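Local coordinates for ABC transporter, substrate binding protein (Aeropyrum pernix, PDB 3EAF) that probably binds a small solute outside the membrane and hands it to a partner ABC transporter for uptake into the cell, at residues K38-K43 with K302-V307; L144-D149 with L171-D176. All coordinates share one frame; numbering follows the deposited sequence.

Contact 1 (K38-K43 with K302-V307); sequences KGIYTK and KAIESV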
loop_
_atom_site.group_PDB
_atom_site.type_symbol
_atom_site.label_atom_id
_atom_site.label_comp_id
_atom_site.label_asym_id
_atom_site.label_seq_id
_atom_site.Cartn_x
_atom_site.Cartn_y
_atom_site.Cartn_z
ATOM N N LYS A 38 -2.859 -20.199 -15.873
ATOM C CA LYS A 38 -1.518 -20.410 -16.430
ATOM C C LYS A 38 -0.862 -21.644 -15.811
ATOM O O LYS A 38 -0.099 -22.348 -16.473
ATOM C CB LYS A 38 -0.628 -19.175 -16.227
ATOM C CG LYS A 38 -0.970 -17.973 -17.120
ATOM C CD LYS A 38 -0.584 -18.209 -18.569
ATOM C CE LYS A 38 -0.800 -16.958 -19.406
ATOM N NZ LYS A 38 -0.645 -17.209 -20.874
ATOM N N GLY A 39 -1.165 -21.900 -14.541
ATOM C CA GLY A 39 -0.637 -23.063 -13.846
ATOM C C GLY A 39 0.366 -22.703 -12.771
ATOM O O GLY A 39 1.426 -22.140 -13.057
ATOM N N ILE A 40 0.028 -23.033 -11.528
ATOM C CA ILE A 40 0.921 -22.811 -10.392
ATOM C C ILE A 40 1.505 -24.163 -9.988
ATOM O O ILE A 40 0.758 -25.102 -9.711
ATOM C CB ILE A 40 0.175 -22.187 -9.177
ATOM C CG1 ILE A 40 -0.543 -20.891 -9.570
ATOM C CG2 ILE A 40 1.147 -21.923 -8.021
ATOM C CD1 ILE A 40 -1.840 -20.643 -8.795
ATOM N N TYR A 41 2.833 -24.258 -9.954
ATOM C CA TYR A 41 3.496 -25.517 -9.625
ATOM C C TYR A 41 4.454 -25.384 -8.452
ATOM O O TYR A 41 5.237 -24.434 -8.380
ATOM C CB TYR A 41 4.229 -26.088 -10.846
ATOM C CG TYR A 41 3.295 -26.397 -11.989
ATOM C CD1 TYR A 41 2.630 -27.624 -12.059
ATOM C CD2 TYR A 41 3.053 -25.452 -12.988
ATOM C CE1 TYR A 41 1.754 -27.907 -13.109
ATOM C CE2 TYR A 41 2.180 -25.725 -14.038
ATOM C CZ TYR A 41 1.534 -26.951 -14.088
ATOM O OH TYR A 41 0.670 -27.217 -15.128
ATOM N N THR A 42 4.377 -26.348 -7.538
ATOM C CA THR A 42 5.337 -26.476 -6.452
ATOM C C THR A 42 6.722 -26.852 -7.002
ATOM O O THR A 42 6.863 -27.152 -8.191
ATOM C CB THR A 42 4.880 -27.540 -5.438
ATOM O OG1 THR A 42 4.694 -28.797 -6.105
ATOM C CG2 THR A 42 3.569 -27.122 -4.768
ATOM N N LYS A 43 7.735 -26.839 -6.133
ATOM C CA LYS A 43 9.108 -27.219 -6.506
ATOM C C LYS A 43 9.214 -28.621 -7.116
ATOM O O LYS A 43 10.016 -28.845 -8.024
ATOM C CB LYS A 43 10.057 -27.103 -5.307
ATOM C CG LYS A 43 10.568 -25.691 -5.045
ATOM C CD LYS A 43 11.807 -25.691 -4.145
ATOM C CE LYS A 43 11.499 -26.137 -2.718
ATOM N NZ LYS A 43 12.725 -26.229 -1.860
ATOM N N LYS A 302 4.558 -16.815 -5.769
ATOM C CA LYS A 302 6.002 -17.046 -5.697
ATOM C C LYS A 302 6.374 -17.890 -4.475
ATOM O O LYS A 302 7.243 -18.761 -4.565
ATOM C CB LYS A 302 6.775 -15.718 -5.745
ATOM C CG LYS A 302 6.613 -14.946 -7.067
ATOM C CD LYS A 302 7.786 -15.134 -8.035
ATOM C CE LYS A 302 7.624 -14.241 -9.251
ATOM N NZ LYS A 302 8.849 -14.113 -10.077
ATOM N N ALA A 303 5.699 -17.653 -3.348
ATOM C CA ALA A 303 5.894 -18.468 -2.141
ATOM C C ALA A 303 5.539 -19.942 -2.401
ATOM O O ALA A 303 6.304 -20.833 -2.059
ATOM C CB ALA A 303 5.078 -17.916 -0.972
ATOM N N ILE A 304 4.382 -20.178 -3.017
ATOM C CA ILE A 304 3.931 -21.529 -3.379
ATOM C C ILE A 304 4.908 -22.234 -4.328
ATOM O O ILE A 304 5.198 -23.421 -4.161
ATOM C CB ILE A 304 2.505 -21.515 -4.001
ATOM C CG1 ILE A 304 1.494 -20.977 -2.986
ATOM C CG2 ILE A 304 2.105 -22.923 -4.490
ATOM C CD1 ILE A 304 0.192 -20.543 -3.594
ATOM N N GLU A 305 5.415 -21.494 -5.308
ATOM C CA GLU A 305 6.405 -22.017 -6.252
ATOM C C GLU A 305 7.744 -22.346 -5.591
ATOM O O GLU A 305 8.590 -23.006 -6.198
ATOM C CB GLU A 305 6.615 -21.037 -7.406
ATOM C CG GLU A 305 5.414 -20.896 -8.317
ATOM C CD GLU A 305 5.539 -19.756 -9.309
ATOM O OE1 GLU A 305 6.301 -18.789 -9.049
ATOM O OE2 GLU A 305 4.853 -19.818 -10.353
ATOM N N SER A 306 7.917 -21.886 -4.348
ATOM C CA SER A 306 9.144 -22.071 -3.569
ATOM C C SER A 306 9.066 -23.222 -2.562
ATOM O O SER A 306 10.059 -23.512 -1.885
ATOM C CB SER A 306 9.492 -20.780 -2.818
ATOM O OG SER A 306 9.623 -19.688 -3.709
ATOM N N VAL A 307 7.900 -23.858 -2.444
ATOM C CA VAL A 307 7.733 -24.980 -1.510
ATOM C C VAL A 307 7.466 -26.308 -2.222
ATOM O O VAL A 307 7.058 -26.331 -3.388
ATOM C CB VAL A 307 6.632 -24.721 -0.433
ATOM C CG1 VAL A 307 6.952 -23.478 0.374
ATOM C CG2 VAL A 307 5.242 -24.621 -1.050
HETATM O O HOH W 1 4.328 -22.261 -11.164
#

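Contact 2 (L144-D149 with L171-D176); sequences LALAYD and LQVVGD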
loop_
_atom_site.group_PDB
_atom_site.type_symbol
_atom_site.label_atom_id
_atom_site.label_comp_id
_atom_site.label_asym_id
_atom_site.label_seq_id
_atom_site.Cartn_x
_atom_site.Cartn_y
_atom_site.Cartn_z
ATOM N N LEU A 144 6.762 22.075 7.472
ATOM C CA LEU A 144 5.925 20.934 7.111
ATOM C C LEU A 144 4.688 20.821 8.001
ATOM O O LEU A 144 4.804 20.763 9.218
ATOM C CB LEU A 144 6.748 19.636 7.178
ATOM C CG LEU A 144 6.098 18.257 6.987
ATOM C CD1 LEU A 144 5.496 18.098 5.592
ATOM C CD2 LEU A 144 7.111 17.133 7.265
ATOM N N ALA A 145 3.511 20.780 7.378
ATOM C CA ALA A 145 2.250 20.522 8.078
ATOM C C ALA A 145 1.813 19.082 7.823
ATOM O O ALA A 145 2.015 18.563 6.730
ATOM C CB ALA A 145 1.174 21.495 7.602
ATOM N N LEU A 146 1.216 18.446 8.829
ATOM C CA LEU A 146 0.769 17.049 8.732
ATOM C C LEU A 146 -0.753 16.972 8.813
ATOM O O LEU A 146 -1.345 17.294 9.848
ATOM C CB LEU A 146 1.394 16.193 9.851
ATOM C CG LEU A 146 2.918 16.237 10.044
ATOM C CD1 LEU A 146 3.335 15.511 11.332
ATOM C CD2 LEU A 146 3.658 15.675 8.831
ATOM N N ALA A 147 -1.383 16.557 7.716
ATOM C CA ALA A 147 -2.836 16.413 7.673
ATOM C C ALA A 147 -3.208 14.931 7.637
ATOM O O ALA A 147 -2.801 14.206 6.738
ATOM C CB ALA A 147 -3.411 17.148 6.471
ATOM N N TYR A 148 -3.969 14.485 8.628
ATOM C CA TYR A 148 -4.356 13.075 8.732
ATOM C C TYR A 148 -5.510 12.922 9.714
ATOM O O TYR A 148 -5.728 13.806 10.553
ATOM C CB TYR A 148 -3.162 12.221 9.192
ATOM C CG TYR A 148 -2.675 12.591 10.578
ATOM C CD1 TYR A 148 -3.091 11.868 11.694
ATOM C CD2 TYR A 148 -1.833 13.690 10.779
ATOM C CE1 TYR A 148 -2.669 12.214 12.973
ATOM C CE2 TYR A 148 -1.398 14.041 12.058
ATOM C CZ TYR A 148 -1.823 13.297 13.147
ATOM O OH TYR A 148 -1.405 13.622 14.416
ATOM N N ASP A 149 -6.226 11.800 9.620
ATOM C CA ASP A 149 -7.324 11.484 10.538
ATOM C C ASP A 149 -6.789 10.872 11.831
ATOM O O ASP A 149 -6.333 9.727 11.854
ATOM C CB ASP A 149 -8.336 10.540 9.858
ATOM C CG ASP A 149 -9.657 10.412 10.630
ATOM O OD1 ASP A 149 -9.680 10.595 11.870
ATOM O OD2 ASP A 149 -10.686 10.119 9.978
ATOM N N LEU A 171 13.393 19.397 8.006
ATOM C CA LEU A 171 11.991 19.788 7.978
ATOM C C LEU A 171 11.479 20.118 9.378
ATOM O O LEU A 171 11.636 19.327 10.310
ATOM C CB LEU A 171 11.132 18.694 7.323
ATOM C CG LEU A 171 11.430 18.328 5.863
ATOM C CD1 LEU A 171 10.637 17.099 5.426
ATOM C CD2 LEU A 171 11.169 19.489 4.920
ATOM N N GLN A 172 10.882 21.298 9.512
ATOM C CA GLN A 172 10.267 21.729 10.764
ATOM C C GLN A 172 8.777 21.452 10.697
ATOM O O GLN A 172 8.065 22.050 9.887
ATOM C CB GLN A 172 10.552 23.222 11.028
ATOM C CG GLN A 172 9.511 23.968 11.899
ATOM C CD GLN A 172 9.605 23.701 13.409
ATOM O OE1 GLN A 172 10.543 23.066 13.905
ATOM N NE2 GLN A 172 8.612 24.203 14.147
ATOM N N VAL A 173 8.310 20.532 11.540
ATOM C CA VAL A 173 6.880 20.224 11.630
ATOM C C VAL A 173 6.181 21.371 12.356
ATOM O O VAL A 173 6.470 21.637 13.529
ATOM C CB VAL A 173 6.623 18.875 12.360
ATOM C CG1 VAL A 173 5.136 18.671 12.644
ATOM C CG2 VAL A 173 7.189 17.705 11.552
ATOM N N VAL A 174 5.264 22.040 11.657
ATOM C CA VAL A 174 4.593 23.238 12.184
ATOM C C VAL A 174 3.244 22.960 12.850
ATOM O O VAL A 174 2.699 23.826 13.536
ATOM C CB VAL A 174 4.409 24.352 11.105
ATOM C CG1 VAL A 174 5.754 24.917 10.682
ATOM C CG2 VAL A 174 3.600 23.847 9.896
ATOM N N GLY A 175 2.710 21.759 12.645
ATOM C CA GLY A 175 1.431 21.388 13.237
ATOM C C GLY A 175 0.855 20.110 12.666
ATOM O O GLY A 175 1.307 19.630 11.622
ATOM N N ASP A 176 -0.123 19.562 13.387
ATOM C CA ASP A 176 -0.951 18.441 12.947
ATOM C C ASP A 176 -2.347 18.982 12.689
ATOM O O ASP A 176 -2.840 19.806 13.454
ATOM C CB ASP A 176 -1.059 17.373 14.040
ATOM C CG ASP A 176 0.228 16.611 14.259
ATOM O OD1 ASP A 176 1.294 17.055 13.789
ATOM O OD2 ASP A 176 0.172 15.553 14.917
#

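Contact 1 (K38-K43 with K302-V307)
K43 and V307 make the one direct hydrogen bond between these two segments: the backbone N of K43 meets V307 O at 2.9 Å and is nearly straight at the hydrogen (170°). The same carbonyl lies close to T42, whose CB comes within 3.2 Å of V307 O. Beyond its backbone, K43 is laid across the preceding carbonyls. Its CG passes E305 O, and the bend at chi3 (-68°) keeps the outer chain alongside the turn, with CE 3.1 Å from S306 O. Two residues back on both segments, the E305 CA-H is directed at Y41 O, at a CA-to-O distance of 3.4 Å. The closest apolar contact is between two methyls, I40 CG2 against I304 CG2 at 3.8 Å; both isoleucines set CG2 opposite their own backbone N, which lets these branches meet. A water extends the polar contact, accepting from Y41 N and donating to E305 OE2 at 2.6 Å, with a weak third link to G39 O.

The carbonyls offered to K43 owe their placing to a type I turn from I304 to V307; S306 OG bonds back to K302 O (2.7 Å). T42 is steadied from its own side, OG1 bonding to D44 and to V46 N.

Thus the short edge strand 40-41, paired with 47-56 through I40 and V48, is met on its I40 side by I304 of helix 288-304, and the residues beyond it by the turn. I304 rests on V48 and I50 of strand 47-56 and on L320 of helix 317-326, while V307 packs against L312 of helix 309-315 and A323 of helix 317-326.

Contact 2 (L144-D149 with L171-D176)
D176 reaches across to Y148 and L146, and its side chain can be followed atom by atom. D176 CB lies 3.9 Å from Y148 CE2, and CG sits in the plane of the tyrosine ring, at its edge. The tip then divides: OD1 rests 3.5 Å from L146 CD1, an apolar neighbour, whereas OD2 accepts the Y148 hydroxyl, OH to OD2 being 2.5 Å. The hydroxyl comes from above the carboxylate plane, 41° out of it, and ring and carboxylate are turned 75° apart. With chi1 at 63°, the Y148 ring is placed between its own backbone N and carbonyl carbon, from where OH swings to the neighbouring strand. K163 forms a salt bridge to the same OD2, so two donors share it. A phenylalanine in place of Y148 would probably keep the ring edge near D176 but leave OD2 without its hydroxyl, with K163 as its remaining mate.

The backbones pair in parallel: L144 N bonds to Q172 O (2.7 Å), V174 N to L144 O (2.8 Å) and L146 N to G175 O (3.0 Å). L144 faces V173 and L146 faces D176, so V174 and G175 together stand opposite A145, a beta bulge. On the face carrying L144 and L146, L146 CD1 touches V173 CG1. Strand 142-148, the intervening helices and edge strand 171-178 form a beta-alpha-beta crossover, the repeating element of the Rossmann-like lobes in periplasmic binding proteins.

Starting from the N terminus, the chain lays down strand 3-11 and helix 18-38, then enters contact 1 at 38-43. It does not close that contact until 302-307, after 258 intervening residues. Nested within this long loop is contact 2, a short local closure in which 144-149 and 171-176 are separated by only 21 residues, about half of them helical. Contact 2 ties the edge strand of the seven-stranded sheet to its neighbour, whereas contact 1 brings a late helix back to the edge of the six-stranded sheet. The centres are 45 Å apart, on opposite sides of the chain's centre, consistent with the two-lobed architecture of periplasmic binding proteins.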